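PDB 5VOL: putative esterase from Bacteroides intestinalis DSM 17393, which belongs to carbohydrate esterase family 1 and, as a ferulic acid esterase, probably releases feruloyl groups ester-linked to arabinoxylan. Local coordinates for residues 29-34 with 82-87; 46-51 with 131-136; 51-56 with 138-143. All blocks are in the same frame, centred on the assembly; numbering follows the deposited sequence.

Contact 1: residues 29-34 with 82-87; sequences TVFLPK and MIIVTP
F31 and I84 face each other as a hydrogen-bonded antiparallel pair where strand 24-32 runs beside strand 83-87, on the antiparallel side of the mixed sheet of an alpha/beta hydrolase fold. F31 N gives a short bond of 2.7 Å to I84 O, while the return bond from I84 N to F31 O is stretched to 3.4 Å and weak. At the next hydrogen-bonded pair, T29 and T86 exchange two bonds of equal length. Between the two bonded pairs V30 sits across from V85, and V30 CA also approaches I84 O.

F31 reaches along the neighbouring strand: its CB packs on I84 CB at 3.9 Å. From there CG is set anti to the backbone N (chi1 165°), which carries the ring toward M82. CD2 comes within 3.5 Å of M82 O, which lies at the ring edge in its plane, and CE2 is almost as near. The same CD2 touches I84 CD1. Helix 66-76 covers this side through M70, which meets both F31 and I84.

On the other face, I83 divides its branches: CG2 meets V30 CG2 at 3.7 Å, and CD1 reaches the ring of P33 just beyond the strand end. M82 O, buried here, has no polar partner in the model. At the far end a water donates to T86 OG1, 2.6 Å away, and weakly to T29 O, while T86 OG1 is also bonded to L49 O.

Contact 2: residues 46-51 with 131-136; sequences VLYLLH and QHRAIA
CG of Y48 stands anti to the carbonyl carbon (chi1 -66°) and that of R133 anti to the backbone N (chi1 -177°), which brings the arginine's aliphatic part to the rim of the tyrosine ring, with R133 CG in the ring plane and 3.9 Å from Y48 CE2. The chain then bends at chi3, and the guanidinium plane ends 29° from that of the ring. V46 CG2 rests over one face of the same ring, near its rim, and V46 CG1 runs beside R133 CG. The two polar ends converge on one carboxylate: E121 OE2, from helix 108-123, takes a salt bridge from R133 NE and a hydrogen bond with Y48 OH.

On the other face of the sheet, that of L47, L49, A134 and A136, the fit is between leucines and small residues. L47 CD1 leans over both alanines, 3.9 Å from A134 CB and only slightly farther from A136 CB. L49 CD1 also meets A136 CB, at 4.0 Å. Helix 254-271 packs against this face through L265, V268 and C264.

Five backbone bonds in parallel register join the strands, each of 2.9 Å: V46 N to H132 O, A134 N to V46 O, Y48 N to A134 O, A136 N to Y48 O and L50 N to A136 O. L50 then leans across to I135, CD1 to CD1 at 4.1 Å. These two strands belong to the parallel core of the sheet, which helices cover on both faces, as in alpha/beta hydrolases, and here strand 133-138 leads directly into the probable nucleophile elbow.

Contact 3: residues 51-56 with 138-143; sequences HGMWET and LSMGGG. With IPA (isopropyl alcohol), chain T.
S139, packed close to G52, has a strained backbone with phi 55° and psi -120°, as expected of the nucleophile elbow that joins a strand to a helix in alpha/beta hydrolases. The sequence around it fits the GxSxG pattern, and its OG is hydrogen-bonded to H252 NE2, consistent with a catalytic serine and histidine. G141 has no room for a beta carbon, which would collide with H51 O, and one on G52 would run into L138 CD1.

A water marks the centre of the contact. It accepts from M53 N at 2.8 Å and from M140 N at 3.1 Å, and lies 2.6 Å from S139 OG. Two backbone N-H groups converging beside this serine, one from the helix start and one from the loop after strand 46-50, probably form the oxyanion hole. M140 packs against the loop: its CB lies 3.6 Å from M53 N, and its SD touches M53 CB. With CG anti to the backbone N (chi1 -179°) and a bend at chi3, the M140 chain brings its CE to 3.9 Å from M53 CA and near the H51 ring.

The loop is fixed from within by E55. G52 N reaches E55 OE1 at 2.9 Å from above the carboxylate plane, while L138 CD1 and CD2 lie against the same oxygen. E55 OE2 bonds to W254 NE1 and takes a weak bond from the isopropyl alcohol. Replaced by an alanine, E55 would lose its carboxylate, which would probably leave G52 N and W254 NE1 without their acceptor and free the turn that carries M53 N to shift. The turn itself, type II from G52 to E55, is gripped at G52 O, where E55 N comes from one face of the carbonyl plane and H51 ND1 from the other, at 2.7 Å.

From the N terminus the chain lays down 29-34, then 46-51 and, sharing H51, 51-56, before 82-87 returns to close contact 1. Contact 2 closes next, when 131-136 comes back to 46-51, and contact 3 last, when 138-143 reaches 51-56. Each pair of contacts crosses rather than nests, since the segments alternate. Strand 83-87 lies between strands 24-32 and 46-50, so contact 1 continues through I83 O and L47 N into contact 2. L50 O and L138 N, probably hydrogen-bonded, lead from contact 2 to contact 3. The series ties the antiparallel margin of the sheet to its parallel core and then to the probable active-site loops.

Contact 1: residues 29-34 with 82-87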
loop_
_atom_site.group_PDB
_atom_site.type_symbol
_atom_site.label_atom_id
_atom_site.label_comp_id
_atom_site.label_asym_id
_atom_site.label_seq_id
_atom_site.Cartn_x
_atom_site.Cartn_y
_atom_site.Cartn_z
ATOM N N THR C 29 14.021 18.541 -19.473
ATOM C CA THR C 29 14.750 17.809 -18.450
ATOM C C THR C 29 14.537 16.328 -18.714
ATOM O O THR C 29 13.408 15.880 -18.885
ATOM C CB THR C 29 14.268 18.178 -17.025
ATOM O OG1 THR C 29 14.404 19.589 -16.822
ATOM C CG2 THR C 29 15.066 17.435 -15.956
ATOM N N VAL C 30 15.616 15.568 -18.773
ATOM C CA VAL C 30 15.486 14.166 -19.145
ATOM C C VAL C 30 16.151 13.289 -18.094
ATOM O O VAL C 30 17.199 13.649 -17.546
ATOM C CB VAL C 30 16.111 13.898 -20.540
ATOM C CG1 VAL C 30 17.557 14.360 -20.580
ATOM C CG2 VAL C 30 16.017 12.422 -20.902
ATOM N N PHE C 31 15.512 12.162 -17.786
ATOM C CA PHE C 31 16.126 11.132 -16.953
ATOM C C PHE C 31 16.857 10.112 -17.829
ATOM O O PHE C 31 16.268 9.570 -18.747
ATOM C CB PHE C 31 15.066 10.414 -16.101
ATOM C CG PHE C 31 15.551 9.123 -15.482
ATOM C CD1 PHE C 31 16.164 9.121 -14.233
ATOM C CD2 PHE C 31 15.402 7.914 -16.153
ATOM C CE1 PHE C 31 16.617 7.928 -13.658
ATOM C CE2 PHE C 31 15.852 6.710 -15.588
ATOM C CZ PHE C 31 16.461 6.722 -14.342
ATOM N N LEU C 32 18.124 9.848 -17.528
ATOM C CA LEU C 32 18.890 8.853 -18.264
ATOM C C LEU C 32 19.238 7.658 -17.364
ATOM O O LEU C 32 19.842 7.832 -16.318
ATOM C CB LEU C 32 20.169 9.468 -18.825
ATOM C CG LEU C 32 20.009 10.726 -19.695
ATOM C CD1 LEU C 32 21.383 11.272 -20.002
ATOM C CD2 LEU C 32 19.261 10.405 -20.956
ATOM N N PRO C 33 18.873 6.443 -17.792
ATOM C CA PRO C 33 19.139 5.208 -17.037
ATOM C C PRO C 33 20.606 5.025 -16.624
ATOM O O PRO C 33 21.522 5.574 -17.245
ATOM C CB PRO C 33 18.729 4.104 -18.013
ATOM C CG PRO C 33 17.754 4.742 -18.936
ATOM C CD PRO C 33 18.132 6.191 -19.039
ATOM N N LYS C 34 20.815 4.222 -15.586
ATOM C CA LYS C 34 22.147 3.914 -15.082
ATOM C C LYS C 34 23.045 3.286 -16.151
ATOM O O LYS C 34 24.260 3.500 -16.153
ATOM C CB LYS C 34 22.044 2.976 -13.866
ATOM C CG LYS C 34 23.376 2.543 -13.310
ATOM C CD LYS C 34 23.226 1.423 -12.259
ATOM C CE LYS C 34 23.094 1.982 -10.852
ATOM N NZ LYS C 34 23.155 0.892 -9.826
ATOM N N MET C 82 14.123 3.210 -18.768
ATOM C CA MET C 82 13.437 3.957 -19.811
ATOM C C MET C 82 13.918 5.399 -19.788
ATOM O O MET C 82 14.359 5.897 -18.751
ATOM C CB MET C 82 11.911 3.910 -19.622
ATOM C CG MET C 82 11.373 4.772 -18.440
ATOM S SD MET C 82 9.593 4.559 -18.149
ATOM C CE MET C 82 9.605 3.156 -17.001
ATOM N N ILE C 83 13.847 6.051 -20.941
ATOM C CA ILE C 83 14.075 7.493 -21.031
ATOM C C ILE C 83 12.815 8.194 -20.524
ATOM O O ILE C 83 11.697 7.835 -20.915
ATOM C CB ILE C 83 14.388 7.944 -22.494
ATOM C CG1 ILE C 83 15.546 7.126 -23.082
ATOM C CG2 ILE C 83 14.673 9.439 -22.558
ATOM C CD1 ILE C 83 16.864 7.286 -22.347
ATOM N N ILE C 84 12.983 9.166 -19.635
ATOM C CA ILE C 84 11.850 9.956 -19.187
ATOM C C ILE C 84 12.149 11.430 -19.494
ATOM O O ILE C 84 13.227 11.933 -19.175
ATOM C CB ILE C 84 11.559 9.768 -17.683
ATOM C CG1 ILE C 84 11.390 8.284 -17.348
ATOM C CG2 ILE C 84 10.257 10.477 -17.290
ATOM C CD1 ILE C 84 11.293 8.043 -15.857
ATOM N N VAL C 85 11.205 12.123 -20.112
ATOM C CA VAL C 85 11.504 13.505 -20.509
ATOM C C VAL C 85 10.327 14.445 -20.292
ATOM O O VAL C 85 9.170 14.099 -20.548
ATOM C CB VAL C 85 11.948 13.566 -21.985
ATOM C CG1 VAL C 85 10.840 13.082 -22.860
ATOM C CG2 VAL C 85 12.372 14.997 -22.389
ATOM N N THR C 86 10.653 15.642 -19.808
ATOM C CA THR C 86 9.678 16.684 -19.539
ATOM C C THR C 86 10.099 17.942 -20.309
ATOM O O THR C 86 11.143 18.522 -20.002
ATOM C CB THR C 86 9.596 17.003 -18.036
ATOM O OG1 THR C 86 9.263 15.811 -17.299
ATOM C CG2 THR C 86 8.549 18.111 -17.767
ATOM N N PRO C 87 9.326 18.332 -21.334
ATOM C CA PRO C 87 9.647 19.579 -22.048
ATOM C C PRO C 87 9.084 20.795 -21.307
ATOM O O PRO C 87 8.115 20.634 -20.558
ATOM C CB PRO C 87 8.963 19.392 -23.399
ATOM C CG PRO C 87 7.734 18.537 -23.085
ATOM C CD PRO C 87 8.133 17.662 -21.885
HETATM O O HOH W 1 11.527 15.085 -16.260
#

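Contact 2: residues 46-51 with 131-136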
loop_
_atom_site.group_PDB
_atom_site.type_symbol
_atom_site.label_atom_id
_atom_site.label_comp_id
_atom_site.label_asym_id
_atom_site.label_seq_id
_atom_site.Cartn_x
_atom_site.Cartn_y
_atom_site.Cartn_z
ATOM N N VAL C 46 10.438 5.056 -23.955
ATOM C CA VAL C 46 10.394 6.424 -23.472
ATOM C C VAL C 46 9.035 6.749 -22.877
ATOM O O VAL C 46 7.988 6.306 -23.370
ATOM C CB VAL C 46 10.731 7.454 -24.592
ATOM C CG1 VAL C 46 9.675 7.429 -25.680
ATOM C CG2 VAL C 46 10.850 8.857 -23.996
ATOM N N LEU C 47 9.079 7.499 -21.782
ATOM C CA LEU C 47 7.897 8.087 -21.185
ATOM C C LEU C 47 8.001 9.616 -21.269
ATOM O O LEU C 47 8.941 10.211 -20.731
ATOM C CB LEU C 47 7.739 7.654 -19.714
ATOM C CG LEU C 47 6.632 8.374 -18.932
ATOM C CD1 LEU C 47 5.266 8.010 -19.491
ATOM C CD2 LEU C 47 6.705 8.024 -17.431
ATOM N N TYR C 48 7.038 10.245 -21.937
ATOM C CA TYR C 48 6.922 11.701 -21.890
ATOM C C TYR C 48 6.122 12.062 -20.645
ATOM O O TYR C 48 4.989 11.638 -20.473
ATOM C CB TYR C 48 6.286 12.242 -23.183
ATOM C CG TYR C 48 7.212 11.999 -24.353
ATOM C CD1 TYR C 48 8.237 12.898 -24.642
ATOM C CD2 TYR C 48 7.110 10.843 -25.124
ATOM C CE1 TYR C 48 9.123 12.663 -25.683
ATOM C CE2 TYR C 48 7.989 10.599 -26.160
ATOM C CZ TYR C 48 8.987 11.517 -26.441
ATOM O OH TYR C 48 9.873 11.275 -27.467
ATOM N N LEU C 49 6.737 12.814 -19.750
ATOM C CA LEU C 49 6.102 13.122 -18.475
ATOM C C LEU C 49 5.907 14.642 -18.332
ATOM O O LEU C 49 6.859 15.378 -18.095
ATOM C CB LEU C 49 6.949 12.570 -17.330
ATOM C CG LEU C 49 6.447 12.712 -15.887
ATOM C CD1 LEU C 49 5.120 11.987 -15.713
ATOM C CD2 LEU C 49 7.484 12.118 -14.950
ATOM N N LEU C 50 4.662 15.082 -18.432
ATOM C CA LEU C 50 4.342 16.504 -18.606
ATOM C C LEU C 50 3.988 17.228 -17.303
ATOM O O LEU C 50 3.311 16.661 -16.425
ATOM C CB LEU C 50 3.181 16.643 -19.603
ATOM C CG LEU C 50 3.302 15.887 -20.931
ATOM C CD1 LEU C 50 2.099 16.181 -21.839
ATOM C CD2 LEU C 50 4.618 16.203 -21.671
ATOM N N HIS C 51 4.435 18.483 -17.185
ATOM C CA HIS C 51 4.162 19.281 -15.984
ATOM C C HIS C 51 2.832 20.018 -16.070
ATOM O O HIS C 51 2.167 20.000 -17.106
ATOM C CB HIS C 51 5.286 20.288 -15.718
ATOM C CG HIS C 51 5.427 21.338 -16.777
ATOM N ND1 HIS C 51 4.494 22.339 -16.965
ATOM C CD2 HIS C 51 6.394 21.550 -17.703
ATOM C CE1 HIS C 51 4.878 23.114 -17.964
ATOM N NE2 HIS C 51 6.033 22.664 -18.423
ATOM N N GLN C 131 4.996 0.857 -29.489
ATOM C CA GLN C 131 5.007 -0.173 -28.466
ATOM C C GLN C 131 5.938 0.171 -27.310
ATOM O O GLN C 131 5.846 -0.426 -26.234
ATOM C CB GLN C 131 5.421 -1.513 -29.092
ATOM C CG GLN C 131 4.377 -2.140 -30.042
ATOM C CD GLN C 131 4.140 -1.366 -31.356
ATOM O OE1 GLN C 131 5.072 -0.837 -31.982
ATOM N NE2 GLN C 131 2.874 -1.318 -31.781
ATOM N N HIS C 132 6.840 1.124 -27.528
ATOM C CA HIS C 132 7.762 1.562 -26.485
ATOM C C HIS C 132 7.711 3.076 -26.235
ATOM O O HIS C 132 8.715 3.706 -25.879
ATOM C CB HIS C 132 9.178 1.128 -26.843
ATOM C CG HIS C 132 9.316 -0.356 -26.987
ATOM N ND1 HIS C 132 9.155 -1.004 -28.192
ATOM C CD2 HIS C 132 9.555 -1.324 -26.068
ATOM C CE1 HIS C 132 9.303 -2.307 -28.013
ATOM N NE2 HIS C 132 9.550 -2.526 -26.733
ATOM N N ARG C 133 6.530 3.652 -26.405
ATOM C CA ARG C 133 6.356 5.080 -26.169
ATOM C C ARG C 133 5.106 5.324 -25.355
ATOM O O ARG C 133 4.019 4.916 -25.754
ATOM C CB ARG C 133 6.283 5.859 -27.496
ATOM C CG ARG C 133 6.165 7.389 -27.295
ATOM C CD ARG C 133 6.059 8.183 -28.628
ATOM N NE ARG C 133 7.201 7.977 -29.522
ATOM C CZ ARG C 133 7.158 7.262 -30.646
ATOM N NH1 ARG C 133 6.030 6.673 -31.023
ATOM N NH2 ARG C 133 8.246 7.145 -31.402
ATOM N N ALA C 134 5.253 5.995 -24.213
ATOM C CA ALA C 134 4.109 6.247 -23.345
ATOM C C ALA C 134 4.063 7.722 -22.960
ATOM O O ALA C 134 5.034 8.448 -23.143
ATOM C CB ALA C 134 4.168 5.342 -22.082
ATOM N N ILE C 135 2.937 8.167 -22.423
ATOM C CA ILE C 135 2.831 9.556 -22.012
ATOM C C ILE C 135 1.968 9.695 -20.760
ATOM O O ILE C 135 0.999 8.959 -20.565
ATOM C CB ILE C 135 2.278 10.433 -23.185
ATOM C CG1 ILE C 135 2.350 11.921 -22.863
ATOM C CG2 ILE C 135 0.869 10.020 -23.587
ATOM C CD1 ILE C 135 2.135 12.791 -24.131
ATOM N N ALA C 136 2.361 10.615 -19.889
ATOM C CA ALA C 136 1.662 10.860 -18.629
ATOM C C ALA C 136 1.867 12.316 -18.254
ATOM O O ALA C 136 2.786 12.956 -18.760
ATOM C CB ALA C 136 2.195 9.942 -17.528
#

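Contact 3: residues 51-56 with 138-143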
loop_
_atom_site.group_PDB
_atom_site.type_symbol
_atom_site.label_atom_id
_atom_site.label_comp_id
_atom_site.label_asym_id
_atom_site.label_seq_id
_atom_site.Cartn_x
_atom_site.Cartn_y
_atom_site.Cartn_z
ATOM N N HIS C 51 4.435 18.483 -17.185
ATOM C CA HIS C 51 4.162 19.281 -15.984
ATOM C C HIS C 51 2.832 20.018 -16.070
ATOM O O HIS C 51 2.167 20.000 -17.106
ATOM C CB HIS C 51 5.286 20.288 -15.718
ATOM C CG HIS C 51 5.427 21.338 -16.777
ATOM N ND1 HIS C 51 4.494 22.339 -16.965
ATOM C CD2 HIS C 51 6.394 21.550 -17.703
ATOM C CE1 HIS C 51 4.878 23.114 -17.964
ATOM N NE2 HIS C 51 6.033 22.664 -18.423
ATOM N N GLY C 52 2.454 20.665 -14.970
ATOM C CA GLY C 52 1.182 21.360 -14.888
ATOM C C GLY C 52 1.304 22.836 -15.236
ATOM O O GLY C 52 2.400 23.327 -15.505
ATOM N N MET C 53 0.179 23.538 -15.218
ATOM C CA MET C 53 0.176 24.990 -15.453
ATOM C C MET C 53 1.034 25.713 -14.408
ATOM O O MET C 53 1.143 25.251 -13.269
ATOM C CB MET C 53 -1.255 25.521 -15.434
ATOM C CG MET C 53 -1.410 26.943 -16.000
ATOM S SD MET C 53 -3.143 27.455 -16.010
ATOM C CE MET C 53 -3.411 27.776 -14.271
ATOM N N TRP C 54 1.652 26.823 -14.814
ATOM C CA TRP C 54 2.552 27.624 -13.973
ATOM C C TRP C 54 3.940 27.008 -13.809
ATOM O O TRP C 54 4.895 27.707 -13.473
ATOM C CB TRP C 54 1.972 27.838 -12.576
ATOM C CG TRP C 54 0.799 28.750 -12.443
ATOM C CD1 TRP C 54 -0.526 28.393 -12.403
ATOM C CD2 TRP C 54 0.836 30.178 -12.246
ATOM N NE1 TRP C 54 -1.310 29.514 -12.214
ATOM C CE2 TRP C 54 -0.499 30.617 -12.117
ATOM C CE3 TRP C 54 1.869 31.121 -12.179
ATOM C CZ2 TRP C 54 -0.828 31.967 -11.927
ATOM C CZ3 TRP C 54 1.542 32.457 -11.991
ATOM C CH2 TRP C 54 0.205 32.867 -11.867
ATOM N N GLU C 55 4.049 25.698 -14.019
ATOM C CA GLU C 55 5.303 24.976 -13.802
ATOM C C GLU C 55 6.211 24.996 -15.033
ATOM O O GLU C 55 5.780 25.347 -16.121
ATOM C CB GLU C 55 5.002 23.514 -13.395
ATOM C CG GLU C 55 4.264 23.419 -12.060
ATOM C CD GLU C 55 3.883 21.993 -11.659
ATOM O OE1 GLU C 55 3.861 21.082 -12.522
ATOM O OE2 GLU C 55 3.593 21.793 -10.466
ATOM N N THR C 56 7.470 24.618 -14.846
ATOM C CA THR C 56 8.379 24.421 -15.959
ATOM C C THR C 56 9.016 23.022 -15.884
ATOM O O THR C 56 8.723 22.242 -14.968
ATOM C CB THR C 56 9.465 25.525 -15.992
ATOM O OG1 THR C 56 10.190 25.538 -14.764
ATOM C CG2 THR C 56 8.813 26.901 -16.175
ATOM N N LEU C 138 0.546 15.644 -15.068
ATOM C CA LEU C 138 -0.357 16.140 -14.039
ATOM C C LEU C 138 -1.078 17.416 -14.470
ATOM O O LEU C 138 -0.523 18.246 -15.200
ATOM C CB LEU C 138 0.405 16.391 -12.729
ATOM C CG LEU C 138 1.365 17.586 -12.787
ATOM C CD1 LEU C 138 0.779 18.814 -12.080
ATOM C CD2 LEU C 138 2.714 17.230 -12.203
ATOM N N SER C 139 -2.325 17.552 -14.020
ATOM C CA SER C 139 -3.128 18.752 -14.265
ATOM C C SER C 139 -3.233 19.091 -15.748
ATOM O O SER C 139 -3.758 18.302 -16.533
ATOM C CB SER C 139 -2.542 19.936 -13.503
ATOM O OG SER C 139 -3.551 20.867 -13.178
ATOM N N MET C 140 -2.763 20.284 -16.121
ATOM C CA MET C 140 -2.682 20.663 -17.527
ATOM C C MET C 140 -1.954 19.588 -18.322
ATOM O O MET C 140 -2.372 19.227 -19.421
ATOM C CB MET C 140 -1.967 22.013 -17.693
ATOM C CG MET C 140 -1.856 22.526 -19.126
ATOM S SD MET C 140 -1.057 24.160 -19.205
ATOM C CE MET C 140 0.679 23.744 -19.071
ATOM N N GLY C 141 -0.851 19.096 -17.763
ATOM C CA GLY C 141 -0.086 18.017 -18.372
ATOM C C GLY C 141 -0.835 16.692 -18.480
ATOM O O GLY C 141 -0.564 15.901 -19.383
ATOM N N GLY C 142 -1.772 16.453 -17.564
ATOM C CA GLY C 142 -2.638 15.287 -17.621
ATOM C C GLY C 142 -3.634 15.391 -18.763
ATOM O O GLY C 142 -3.959 14.398 -19.409
ATOM N N GLY C 143 -4.139 16.600 -19.011
ATOM C CA GLY C 143 -5.033 16.804 -20.137
ATOM C C GLY C 143 -4.261 16.705 -21.440
ATOM O O GLY C 143 -4.739 16.129 -22.416
HETATM C C1 IPA T . -0.771 24.243 -10.760
HETATM C C2 IPA T . 0.260 23.428 -9.980
HETATM C C3 IPA T . -0.108 23.274 -8.501
HETATM O O2 IPA T . 0.386 22.160 -10.608
HETATM O O HOH W 2 -2.460 22.845 -14.418
#